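Local atomic coordinates of putative sugar ABC transport system, substrate-binding protein (Bordetella parapertussis, PDB entry 5IX8), a protein that probably binds a carbohydrate as the substrate-binding component of a sugar ABC transport system. Residues 4-9 against 254-259; 47-52 against 73-78; 144-149 against 188-193; 240-245 against 299-304. One frame throughout, in Å; residues are numbered along the deposited sequence. Where two conformers were deposited one is given.

Interaction 1 (4-9 against 254-259)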
loop_
_atom_site.group_PDB
_atom_site.type_symbol
_atom_site.label_atom_id
_atom_site.label_comp_id
_atom_site.label_asym_id
_atom_site.label_seq_id
_atom_site.Cartn_x
_atom_site.Cartn_y
_atom_site.Cartn_z
ATOM N N GLN A 4 -12.181 1.185 13.659
ATOM C CA GLN A 4 -13.243 0.456 12.937
ATOM C C GLN A 4 -13.721 -0.799 13.672
ATOM O O GLN A 4 -14.085 -1.788 13.039
ATOM C CB GLN A 4 -12.798 0.058 11.532
ATOM C CG GLN A 4 -12.799 1.151 10.506
ATOM C CD GLN A 4 -12.430 0.628 9.100
ATOM O OE1 GLN A 4 -12.341 -0.592 8.857
ATOM N NE2 GLN A 4 -12.220 1.551 8.172
ATOM N N GLY A 5 -13.723 -0.776 15.002
ATOM C CA GLY A 5 -14.102 -1.933 15.807
ATOM C C GLY A 5 -13.175 -3.125 15.744
ATOM O O GLY A 5 -13.544 -4.199 16.212
ATOM N N ILE A 6 -11.975 -2.973 15.199
ATOM C CA ILE A 6 -11.112 -4.138 15.030
ATOM C C ILE A 6 -10.521 -4.564 16.355
ATOM O O ILE A 6 -10.374 -5.765 16.630
ATOM C CB ILE A 6 -10.018 -3.834 13.999
ATOM C CG1 ILE A 6 -10.676 -3.715 12.633
ATOM C CG2 ILE A 6 -8.935 -4.929 14.032
ATOM C CD1 ILE A 6 -9.759 -3.082 11.583
ATOM N N VAL A 7 -10.164 -3.587 17.189
ATOM C CA VAL A 7 -9.540 -3.852 18.470
ATOM C C VAL A 7 -9.871 -2.659 19.364
ATOM O O VAL A 7 -10.076 -1.548 18.875
ATOM C CB VAL A 7 -8.026 -4.061 18.257
ATOM C CG1 VAL A 7 -7.407 -2.796 17.625
ATOM C CG2 VAL A 7 -7.362 -4.422 19.547
ATOM N N GLU A 8 -9.950 -2.895 20.686
ATOM C CA GLU A 8 -10.157 -1.781 21.608
ATOM C C GLU A 8 -8.824 -1.051 21.836
ATOM O O GLU A 8 -7.784 -1.696 21.918
ATOM C CB GLU A 8 -10.707 -2.340 22.930
ATOM C CG GLU A 8 -10.069 -1.880 24.174
ATOM C CD GLU A 8 -10.682 -2.474 25.453
ATOM O OE1 GLU A 8 -11.095 -3.672 25.464
ATOM O OE2 GLU A 8 -10.720 -1.734 26.459
ATOM N N PRO A 9 -8.793 0.280 21.870
ATOM C CA PRO A 9 -7.507 0.962 22.122
ATOM C C PRO A 9 -7.080 0.802 23.573
ATOM O O PRO A 9 -7.880 1.009 24.489
ATOM C CB PRO A 9 -7.801 2.432 21.797
ATOM C CG PRO A 9 -9.242 2.580 22.020
ATOM C CD PRO A 9 -9.915 1.226 21.757
ATOM N N GLY A 254 -4.016 3.599 4.903
ATOM C CA GLY A 254 -2.735 3.607 5.595
ATOM C C GLY A 254 -2.873 4.059 7.039
ATOM O O GLY A 254 -2.149 3.587 7.913
ATOM N N VAL A 255 -3.766 5.027 7.289
ATOM C CA VAL A 255 -3.879 5.602 8.624
ATOM C C VAL A 255 -4.313 4.528 9.603
ATOM O O VAL A 255 -3.705 4.361 10.657
ATOM C CB VAL A 255 -4.857 6.788 8.640
ATOM C CG1 VAL A 255 -5.128 7.232 10.079
ATOM C CG2 VAL A 255 -4.306 7.958 7.825
ATOM N N ILE A 256 -5.339 3.746 9.252
ATOM C CA ILE A 256 -5.768 2.720 10.214
ATOM C C ILE A 256 -4.688 1.639 10.365
ATOM O O ILE A 256 -4.507 1.088 11.466
ATOM C CB ILE A 256 -7.162 2.139 9.872
ATOM C CG1 ILE A 256 -7.692 1.369 11.098
ATOM C CG2 ILE A 256 -7.129 1.230 8.648
ATOM C CD1 ILE A 256 -9.128 0.937 11.024
HETATM N N MSE A 257 -3.910 1.362 9.309
HETATM C CA MSE A 257 -2.850 0.363 9.430
HETATM C C MSE A 257 -1.832 0.818 10.456
HETATM O O MSE A 257 -1.380 0.016 11.286
HETATM C CB MSE A 257 -2.141 0.111 8.107
HETATM C CG MSE A 257 -3.010 -0.507 7.046
HETATM SE SE MSE A 257 -1.991 -0.680 5.351
HETATM C CE MSE A 257 -3.523 -0.739 4.189
ATOM N N GLY A 258 -1.499 2.116 10.421
ATOM C CA GLY A 258 -0.556 2.655 11.395
ATOM C C GLY A 258 -1.082 2.577 12.818
ATOM O O GLY A 258 -0.351 2.221 13.737
ATOM N N ARG A 259 -2.357 2.928 13.017
ATOM C CA ARG A 259 -2.943 2.825 14.354
ATOM C C ARG A 259 -2.920 1.394 14.839
ATOM O O ARG A 259 -2.635 1.124 16.020
ATOM C CB ARG A 259 -4.376 3.343 14.354
ATOM C CG ARG A 259 -4.526 4.781 13.908
ATOM C CD ARG A 259 -5.944 5.269 14.276
ATOM N NE ARG A 259 -6.161 6.624 13.806
ATOM C CZ ARG A 259 -5.638 7.703 14.385
ATOM N NH1 ARG A 259 -4.903 7.594 15.509
ATOM N NH2 ARG A 259 -5.866 8.895 13.841
#
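Three residues on from Ile256, whose terminal methyl meets Gln4 and Ile6, Arg259 NH1 is gripped by two carboxylates, in salt bridges to Asp39 OD2 and Glu40 OE1. Those bonds tie helix 254-270 to helix 28-43, and the N-terminal segment 4-9 lies over another face of the same helix. The contact with 4-9 itself is carried almost entirely by Ile256 CD1. With CG1 anti to the backbone N (chi1 -165°), the Ile256 chain stretches straight off the helix and delivers this methyl to the flank of Gln4. It sits 3.7 Å from Gln4 CG and 3.8 Å from Gln4 CB, and the two side chains cross at about a right angle. CD of the extended Gln4 is also touched, 3.8 Å from Ile256 CD1. Ile6 adds a methyl from another direction: its CD1 lies 4.1 Å from Ile256 CD1. Further along, Glu8 O accepts a hydrogen bond from Arg267 NH2, and Ile6 and Val7 rest on Leu260, so the segment follows the helix of this periplasmic-binding-protein fold for several turns. No hydrogen bond joins 4-9 to 254-259: between these two segments the contact is van der Waals packing on one methyl, without the directional constraint of a polar bond.

Interaction 2 (47-52 against 73-78)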
loop_
_atom_site.group_PDB
_atom_site.type_symbol
_atom_site.label_atom_id
_atom_site.label_comp_id
_atom_site.label_asym_id
_atom_site.label_seq_id
_atom_site.Cartn_x
_atom_site.Cartn_y
_atom_site.Cartn_z
ATOM N N GLU A 47 6.441 5.798 22.275
ATOM C CA GLU A 47 7.387 6.775 21.745
ATOM C C GLU A 47 7.818 6.364 20.345
ATOM O O GLU A 47 8.273 5.232 20.136
ATOM C CB GLU A 47 8.611 6.874 22.650
ATOM C CG GLU A 47 9.611 7.893 22.202
ATOM C CD GLU A 47 10.839 7.918 23.090
ATOM O OE1 GLU A 47 10.816 7.276 24.158
ATOM O OE2 GLU A 47 11.832 8.576 22.720
ATOM N N VAL A 48 7.669 7.272 19.387
ATOM C CA VAL A 48 8.194 7.079 18.042
ATOM C C VAL A 48 9.510 7.833 17.987
ATOM O O VAL A 48 9.538 9.070 18.018
ATOM C CB VAL A 48 7.217 7.575 16.977
ATOM C CG1 VAL A 48 7.794 7.354 15.545
ATOM C CG2 VAL A 48 5.850 6.893 17.192
ATOM N N VAL A 49 10.609 7.087 17.950
ATOM C CA VAL A 49 11.918 7.728 18.054
ATOM C C VAL A 49 12.334 8.359 16.733
ATOM O O VAL A 49 12.986 9.416 16.707
ATOM C CB VAL A 49 12.953 6.698 18.518
ATOM C CG1 VAL A 49 14.348 7.298 18.509
ATOM C CG2 VAL A 49 12.563 6.205 19.877
ATOM N N GLN A 50 11.962 7.744 15.624
ATOM C CA GLN A 50 12.401 8.240 14.336
ATOM C C GLN A 50 11.476 7.682 13.277
ATOM O O GLN A 50 11.054 6.525 13.376
ATOM C CB GLN A 50 13.847 7.808 14.077
ATOM C CG GLN A 50 14.438 8.427 12.875
ATOM C CD GLN A 50 15.877 8.028 12.711
ATOM O OE1 GLN A 50 16.183 7.073 12.008
ATOM N NE2 GLN A 50 16.777 8.760 13.362
ATOM N N VAL A 51 11.168 8.506 12.279
ATOM C CA VAL A 51 10.588 8.054 11.020
ATOM C C VAL A 51 11.595 8.367 9.929
ATOM O O VAL A 51 12.024 9.521 9.786
ATOM C CB VAL A 51 9.247 8.724 10.725
ATOM C CG1 VAL A 51 8.706 8.199 9.414
ATOM C CG2 VAL A 51 8.262 8.475 11.860
ATOM N N ALA A 52 12.015 7.341 9.201
ATOM C CA ALA A 52 13.013 7.489 8.160
ATOM C C ALA A 52 12.437 6.997 6.843
ATOM O O ALA A 52 11.451 6.250 6.826
ATOM C CB ALA A 52 14.270 6.707 8.515
ATOM N N LEU A 73 19.595 3.199 18.963
ATOM C CA LEU A 73 18.635 4.063 19.633
ATOM C C LEU A 73 17.792 3.315 20.647
ATOM O O LEU A 73 16.976 3.935 21.327
ATOM C CB LEU A 73 17.719 4.738 18.614
ATOM C CG LEU A 73 18.432 5.695 17.670
ATOM C CD1 LEU A 73 17.548 6.041 16.497
ATOM C CD2 LEU A 73 18.894 6.957 18.400
ATOM N N GLY A 74 17.960 2.005 20.760
ATOM C CA GLY A 74 17.227 1.256 21.766
ATOM C C GLY A 74 15.748 1.123 21.487
ATOM O O GLY A 74 14.941 1.037 22.422
ATOM N N VAL A 75 15.360 1.096 20.225
ATOM C CA VAL A 75 13.957 0.839 19.944
ATOM C C VAL A 75 13.592 -0.588 20.360
ATOM O O VAL A 75 14.439 -1.477 20.469
ATOM C CB VAL A 75 13.631 1.093 18.465
ATOM C CG1 VAL A 75 14.135 2.459 18.016
ATOM C CG2 VAL A 75 14.159 0.007 17.593
ATOM N N ASP A 76 12.311 -0.793 20.626
ATOM C CA ASP A 76 11.786 -2.121 20.928
ATOM C C ASP A 76 11.251 -2.830 19.699
ATOM O O ASP A 76 11.377 -4.062 19.590
ATOM C CB ASP A 76 10.686 -2.006 21.989
ATOM C CG ASP A 76 11.218 -1.384 23.284
ATOM O OD1 ASP A 76 11.997 -2.068 23.962
ATOM O OD2 ASP A 76 10.892 -0.231 23.620
ATOM N N TYR A 77 10.715 -2.069 18.751
ATOM C CA TYR A 77 10.228 -2.582 17.480
ATOM C C TYR A 77 10.705 -1.675 16.371
ATOM O O TYR A 77 10.673 -0.446 16.500
ATOM C CB TYR A 77 8.700 -2.657 17.399
ATOM C CG TYR A 77 8.132 -3.567 18.440
ATOM C CD1 TYR A 77 7.872 -3.101 19.713
ATOM C CD2 TYR A 77 7.857 -4.905 18.159
ATOM C CE1 TYR A 77 7.385 -3.944 20.687
ATOM C CE2 TYR A 77 7.349 -5.750 19.135
ATOM C CZ TYR A 77 7.119 -5.261 20.395
ATOM O OH TYR A 77 6.648 -6.091 21.383
ATOM N N ALA A 78 11.111 -2.288 15.274
ATOM C CA ALA A 78 11.299 -1.593 14.011
ATOM C C ALA A 78 10.065 -1.829 13.171
ATOM O O ALA A 78 9.562 -2.946 13.134
ATOM C CB ALA A 78 12.532 -2.149 13.289
#
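Leu73, at the end of helix 60-73, reaches across to Val49 on the edge strand 47-53: its CD1 lies 4.0 Å from Val49 CG1, and the two side chains meet at a slant. Leu73 CG stands anti to the carbonyl carbon (chi1 -65°), which sends the branch out over the strand. The same CD1 comes within 4.2 Å of Gln50 NE2, the end of a chain extended as far as CD that also touches Phe70, about one turn back in the helix. Gly74 then takes positive phi (71°) and closes the helix with a Schellman motif, turning the chain back toward the sheet. Val75 follows and brings CG1 to 4.4 Å from Val49 CB, a looser touch than the leucine makes. At Asp76 the chain fastens to the neighbouring strand, OD2 accepting from Lys17 N, and Tyr77 and Ala78 then open strand 77-80. This is the return leg of a beta-alpha-beta crossover: strands 47-53 and 77-80 are parallel but separated in the sheet by 17-22, whose backbone takes the hydrogen bonds of 47-52. The two segments therefore meet only through side chains, chiefly by their aliphatic carbons, and van der Waals packing supplies the contact where strand pairing cannot.

Interaction 3 (144-149 against 188-193)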
loop_
_atom_site.group_PDB
_atom_site.type_symbol
_atom_site.label_atom_id
_atom_site.label_comp_id
_atom_site.label_asym_id
_atom_site.label_seq_id
_atom_site.Cartn_x
_atom_site.Cartn_y
_atom_site.Cartn_z
ATOM N N ILE A 144 -5.267 -1.789 -21.322
ATOM C CA ILE A 144 -3.825 -1.598 -21.167
ATOM C C ILE A 144 -3.446 -1.896 -19.727
ATOM O O ILE A 144 -4.073 -1.363 -18.792
ATOM C CB ILE A 144 -3.434 -0.160 -21.528
ATOM C CG1 ILE A 144 -3.496 0.057 -23.044
ATOM C CG2 ILE A 144 -2.040 0.171 -20.954
ATOM C CD1 ILE A 144 -3.672 1.543 -23.464
ATOM N N VAL A 145 -2.391 -2.697 -19.537
ATOM C CA VAL A 145 -1.882 -3.029 -18.208
ATOM C C VAL A 145 -0.540 -2.330 -18.007
ATOM O O VAL A 145 0.404 -2.564 -18.768
ATOM C CB VAL A 145 -1.747 -4.545 -18.004
ATOM C CG1 VAL A 145 -1.110 -4.829 -16.631
ATOM C CG2 VAL A 145 -3.130 -5.264 -18.145
ATOM N N VAL A 146 -0.468 -1.457 -17.001
ATOM C CA VAL A 146 0.761 -0.771 -16.584
ATOM C C VAL A 146 0.990 -1.317 -15.180
ATOM O O VAL A 146 0.369 -0.818 -14.232
ATOM C CB VAL A 146 0.608 0.763 -16.596
ATOM C CG1 VAL A 146 1.862 1.474 -16.036
ATOM C CG2 VAL A 146 0.344 1.283 -17.994
ATOM N N PRO A 147 1.798 -2.369 -15.004
ATOM C CA PRO A 147 1.728 -3.184 -13.789
ATOM C C PRO A 147 2.557 -2.686 -12.630
ATOM O O PRO A 147 2.428 -3.233 -11.527
ATOM C CB PRO A 147 2.301 -4.531 -14.249
ATOM C CG PRO A 147 3.314 -4.147 -15.258
ATOM C CD PRO A 147 2.581 -3.044 -16.054
ATOM N N GLY A 148 3.415 -1.709 -12.845
ATOM C CA GLY A 148 4.302 -1.274 -11.804
ATOM C C GLY A 148 5.690 -1.843 -11.976
ATOM O O GLY A 148 6.084 -2.327 -13.046
ATOM N N ALA A 149 6.462 -1.737 -10.893
ATOM C CA ALA A 149 7.859 -2.138 -10.896
ATOM C C ALA A 149 7.981 -3.637 -10.636
ATOM O O ALA A 149 7.095 -4.260 -10.032
ATOM C CB ALA A 149 8.619 -1.379 -9.826
HETATM N N MSE A 188 3.109 8.380 -16.924
HETATM C CA MSE A 188 2.893 9.156 -18.132
HETATM C C MSE A 188 3.580 8.492 -19.328
HETATM O O MSE A 188 2.967 8.252 -20.371
HETATM C CB MSE A 188 3.420 10.580 -17.929
HETATM C CG MSE A 188 3.593 11.303 -19.221
HETATM SE SE MSE A 188 1.859 11.878 -19.878
HETATM C CE MSE A 188 2.314 13.532 -19.110
ATOM N N ALA A 189 4.861 8.171 -19.176
ATOM C CA ALA A 189 5.601 7.688 -20.332
ATOM C C ALA A 189 5.113 6.303 -20.731
ATOM O O ALA A 189 4.955 5.995 -21.925
ATOM C CB ALA A 189 7.104 7.689 -20.029
ATOM N N GLN A 190 4.886 5.445 -19.745
ATOM C CA GLN A 190 4.452 4.101 -20.108
ATOM C C GLN A 190 3.062 4.119 -20.723
ATOM O O GLN A 190 2.792 3.358 -21.666
ATOM C CB GLN A 190 4.493 3.176 -18.900
ATOM C CG GLN A 190 5.924 2.910 -18.425
ATOM C CD GLN A 190 5.981 1.959 -17.269
ATOM O OE1 GLN A 190 5.188 0.976 -17.163
ATOM N NE2 GLN A 190 6.947 2.208 -16.383
ATOM N N THR A 191 2.164 4.959 -20.206
ATOM C CA THR A 191 0.807 4.941 -20.739
ATOM C C THR A 191 0.775 5.619 -22.094
ATOM O O THR A 191 0.044 5.182 -23.001
ATOM C CB THR A 191 -0.171 5.609 -19.763
ATOM O OG1 THR A 191 -0.058 4.961 -18.490
ATOM C CG2 THR A 191 -1.621 5.453 -20.270
ATOM N N GLN A 192 1.578 6.662 -22.270
ATOM C CA GLN A 192 1.622 7.299 -23.581
ATOM C C GLN A 192 2.075 6.304 -24.651
ATOM O O GLN A 192 1.499 6.231 -25.750
ATOM C CB GLN A 192 2.563 8.503 -23.519
ATOM C CG GLN A 192 2.658 9.282 -24.790
ATOM C CD GLN A 192 3.059 10.708 -24.506
ATOM O OE1 GLN A 192 4.222 10.987 -24.209
ATOM N NE2 GLN A 192 2.087 11.613 -24.535
ATOM N N ASP A 193 3.108 5.529 -24.336
ATOM C CA ASP A 193 3.597 4.509 -25.247
ATOM C C ASP A 193 2.536 3.434 -25.502
ATOM O O ASP A 193 2.261 3.071 -26.660
ATOM C CB ASP A 193 4.855 3.926 -24.613
ATOM C CG ASP A 193 5.474 2.853 -25.420
ATOM O OD1 ASP A 193 6.093 3.176 -26.447
ATOM O OD2 ASP A 193 5.378 1.684 -24.994
HETATM O O HOH W 1 4.817 -0.102 -14.705
#
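Val146, in segment 144-149, points both its methyls at helix 184-197. The helix belongs to a beta-alpha-beta crossover from strand 172-173 to strand 201-205 and covers strand 142-145, which lies between them in the parallel part of the second lobe's sheet. On the tight side the valine straddles two successive helix residues. A chi1 of 175° sets CG1 opposite the backbone N and CG2 opposite the carbonyl carbon, which spreads the methyls over both: CG1 meets Gln190 OE1 at 3.5 Å, while CG2 lies 3.7 Å from Thr191 OG1. These are van der Waals contacts; the polar partner of Thr191 OG1 is Gly187 O, one turn back in its own helix. Leu194 closes on Val146 as well, and Thr191 packs on Ala215 and Ala218 of helix 209-221, so this part is buried, with valine methyls set against two side-chain oxygens. Toward Gly148 the fit loosens and a water fills in between loop and helix. The Gln190 chain runs out extended to reach it, and its NE2 makes a weak hydrogen bond to Arg179 O, which helps fix the turn of the amide. The water accepts from Gly148 N at 2.8 Å and is hydrogen-bonded to Gln190 OE1 at 2.7 Å.

Interaction 4 (240-245 against 299-304). With SO4 (sulfate ion), chain D.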
loop_
_atom_site.group_PDB
_atom_site.type_symbol
_atom_site.label_atom_id
_atom_site.label_comp_id
_atom_site.label_asym_id
_atom_site.label_seq_id
_atom_site.Cartn_x
_atom_site.Cartn_y
_atom_site.Cartn_z
HETATM N N MSE A 240 -11.944 13.244 -10.404
HETATM C CA MSE A 240 -11.700 12.364 -11.535
HETATM C C MSE A 240 -12.688 11.205 -11.567
HETATM O O MSE A 240 -13.078 10.762 -12.645
HETATM C CB MSE A 240 -10.260 11.813 -11.489
HETATM C CG MSE A 240 -9.175 12.882 -11.560
HETATM SE SE MSE A 240 -7.366 12.076 -11.532
HETATM C CE MSE A 240 -6.278 13.652 -11.904
ATOM N N ILE A 241 -13.064 10.693 -10.385
ATOM C CA ILE A 241 -14.116 9.681 -10.315
ATOM C C ILE A 241 -15.455 10.267 -10.756
ATOM O O ILE A 241 -16.179 9.678 -11.573
ATOM C CB ILE A 241 -14.200 9.104 -8.894
ATOM C CG1 ILE A 241 -12.950 8.293 -8.569
ATOM C CG2 ILE A 241 -15.438 8.252 -8.733
ATOM C CD1 ILE A 241 -12.954 7.752 -7.136
ATOM N N ARG A 242 -15.806 11.444 -10.232
ATOM C CA ARG A 242 -17.089 12.036 -10.594
ATOM C C ARG A 242 -17.163 12.351 -12.082
ATOM O O ARG A 242 -18.229 12.225 -12.697
ATOM C CB ARG A 242 -17.327 13.300 -9.777
ATOM C CG ARG A 242 -17.570 13.067 -8.303
ATOM C CD ARG A 242 -18.109 14.320 -7.601
ATOM N NE ARG A 242 -17.922 14.173 -6.163
ATOM C CZ ARG A 242 -16.858 14.633 -5.522
ATOM N NH1 ARG A 242 -15.929 15.311 -6.194
ATOM N NH2 ARG A 242 -16.728 14.438 -4.216
ATOM N N GLU A 243 -16.061 12.805 -12.663
ATOM C CA GLU A 243 -15.998 13.171 -14.076
ATOM C C GLU A 243 -15.877 11.967 -14.996
ATOM O O GLU A 243 -15.877 12.144 -16.225
ATOM C CB GLU A 243 -14.819 14.119 -14.312
ATOM C CG GLU A 243 -15.034 15.505 -13.753
ATOM C CD GLU A 243 -13.744 16.255 -13.438
ATOM O OE1 GLU A 243 -12.646 15.826 -13.888
ATOM O OE2 GLU A 243 -13.841 17.284 -12.724
ATOM N N GLY A 244 -15.753 10.761 -14.434
ATOM C CA GLY A 244 -15.715 9.532 -15.192
ATOM C C GLY A 244 -14.348 9.092 -15.661
ATOM O O GLY A 244 -14.248 8.066 -16.341
ATOM N N ARG A 245 -13.291 9.825 -15.334
ATOM C CA ARG A 245 -11.968 9.466 -15.847
ATOM C C ARG A 245 -11.355 8.288 -15.085
ATOM O O ARG A 245 -10.676 7.441 -15.687
ATOM C CB ARG A 245 -11.049 10.678 -15.783
ATOM C CG ARG A 245 -9.615 10.367 -16.127
ATOM C CD ARG A 245 -9.439 9.928 -17.590
ATOM N NE ARG A 245 -9.554 11.059 -18.524
ATOM C CZ ARG A 245 -9.496 10.945 -19.849
ATOM N NH1 ARG A 245 -9.359 9.746 -20.417
ATOM N NH2 ARG A 245 -9.591 12.028 -20.610
ATOM N N SER A 299 -20.433 5.516 -7.100
ATOM C CA SER A 299 -21.533 5.196 -6.202
ATOM C C SER A 299 -21.243 5.580 -4.759
ATOM O O SER A 299 -22.184 5.764 -3.993
ATOM C CB SER A 299 -21.875 3.707 -6.285
ATOM O OG SER A 299 -20.905 2.894 -5.637
ATOM N N ASN A 300 -19.970 5.717 -4.361
ATOM C CA ASN A 300 -19.684 6.033 -2.969
ATOM C C ASN A 300 -18.609 7.095 -2.778
ATOM O O ASN A 300 -18.126 7.269 -1.650
ATOM C CB ASN A 300 -19.283 4.772 -2.193
ATOM C CG ASN A 300 -17.987 4.179 -2.689
ATOM O OD1 ASN A 300 -17.395 4.686 -3.620
ATOM N ND2 ASN A 300 -17.551 3.099 -2.070
ATOM N N VAL A 301 -18.195 7.797 -3.832
ATOM C CA VAL A 301 -17.154 8.798 -3.655
ATOM C C VAL A 301 -17.621 9.892 -2.696
ATOM O O VAL A 301 -16.809 10.496 -1.996
ATOM C CB VAL A 301 -16.722 9.339 -5.044
ATOM C CG1 VAL A 301 -17.878 10.071 -5.773
ATOM C CG2 VAL A 301 -15.512 10.248 -4.934
ATOM N N ASP A 302 -18.927 10.134 -2.601
ATOM C CA ASP A 302 -19.427 11.167 -1.699
ATOM C C ASP A 302 -19.732 10.657 -0.295
ATOM O O ASP A 302 -20.058 11.467 0.574
ATOM C CB ASP A 302 -20.676 11.818 -2.282
ATOM C CG ASP A 302 -20.383 12.584 -3.553
ATOM O OD1 ASP A 302 -19.235 13.048 -3.742
ATOM O OD2 ASP A 302 -21.293 12.721 -4.380
ATOM N N THR A 303 -19.626 9.352 -0.036
ATOM C CA THR A 303 -19.986 8.815 1.277
ATOM C C THR A 303 -18.903 7.942 1.881
ATOM O O THR A 303 -18.861 7.765 3.102
ATOM C CB THR A 303 -21.257 7.982 1.200
ATOM O OG1 THR A 303 -21.067 6.924 0.252
ATOM C CG2 THR A 303 -22.448 8.839 0.795
ATOM N N HIS A 304 -18.060 7.349 1.044
ATOM C CA HIS A 304 -17.034 6.439 1.550
ATOM C C HIS A 304 -16.121 7.179 2.528
ATOM O O HIS A 304 -15.819 8.356 2.323
ATOM C CB HIS A 304 -16.228 5.865 0.377
ATOM C CG HIS A 304 -15.188 4.857 0.774
ATOM N ND1 HIS A 304 -14.065 5.189 1.497
ATOM C CD2 HIS A 304 -15.096 3.528 0.528
ATOM C CE1 HIS A 304 -13.330 4.109 1.698
ATOM N NE2 HIS A 304 -13.923 3.087 1.101
HETATM S S SO4 D . -10.770 14.522 -18.119
HETATM O O1 SO4 D . -12.005 14.250 -17.404
HETATM O O2 SO4 D . -9.691 13.699 -17.563
HETATM O O3 SO4 D . -10.947 14.204 -19.534
HETATM O O4 SO4 D . -10.469 15.939 -17.960
#
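The backbones of 240-245 and 299-304 come nearest at Ile241 and Val301, CA to CA 7.4 Å, where the end of helix 235-242 faces a turn whose Asn300 O accepts from both Thr303 N and His304 N. Between them the side chains of Ile241 and Val301 lie antiparallel alongside each other, with Ile241 CG2 4.1 Å from Val301 CB; Val296 packs on both. Val301 CG1 also touches the aliphatic part of Arg242, 3.9 Å from its CG. That arginine runs extended from CG to NE and turns its guanidinium edge to Asp302 in a side-on salt bridge, both donors on one oxygen. NE lies 3.0 Å from Asp302 OD1 and meets its syn lone pair; NH2, at 2.9 Å from Asp302 OD1, arrives nearly along the C-O axis. The guanidinium and carboxylate planes are 20° apart, nearly coplanar. Just beyond, Gly244 with positive phi ends the helix in a Schellman motif, leading to strand 246-250 of the second lobe's mixed sheet. Arg245, the residue before that strand, is bent at chi2 and chi3 and holds a sulfate, probably from the crystallisation liquor, against its guanidinium edge: NE to O2 at 2.8 Å, nearly straight at 171°, and NH2 to O3 at 2.8 Å. Arg220 NE bonds the same ion.

How the interactions relate
Interactions 1 and 2 belong to one lobe, interactions 3 and 4 to the other, and 2 and 3 lie on opposite sides of the chain's centre. Both of these involve the helix of a beta-alpha-beta crossover: in interaction 2 its C-terminal end and the loop after it return past the crossover's first strand, in interaction 3 the helix covers the strand between the two it connects. Interaction 2 is mainly aliphatic and partly buried, interaction 3 fully buried with a water. Interactions 1 and 4 each lay a loop from near a chain end against a helix, and their segments alternate along the sequence. Interaction 1 has no polar bond between its segments; interaction 4 adds an exposed salt bridge to its buried apolar pair.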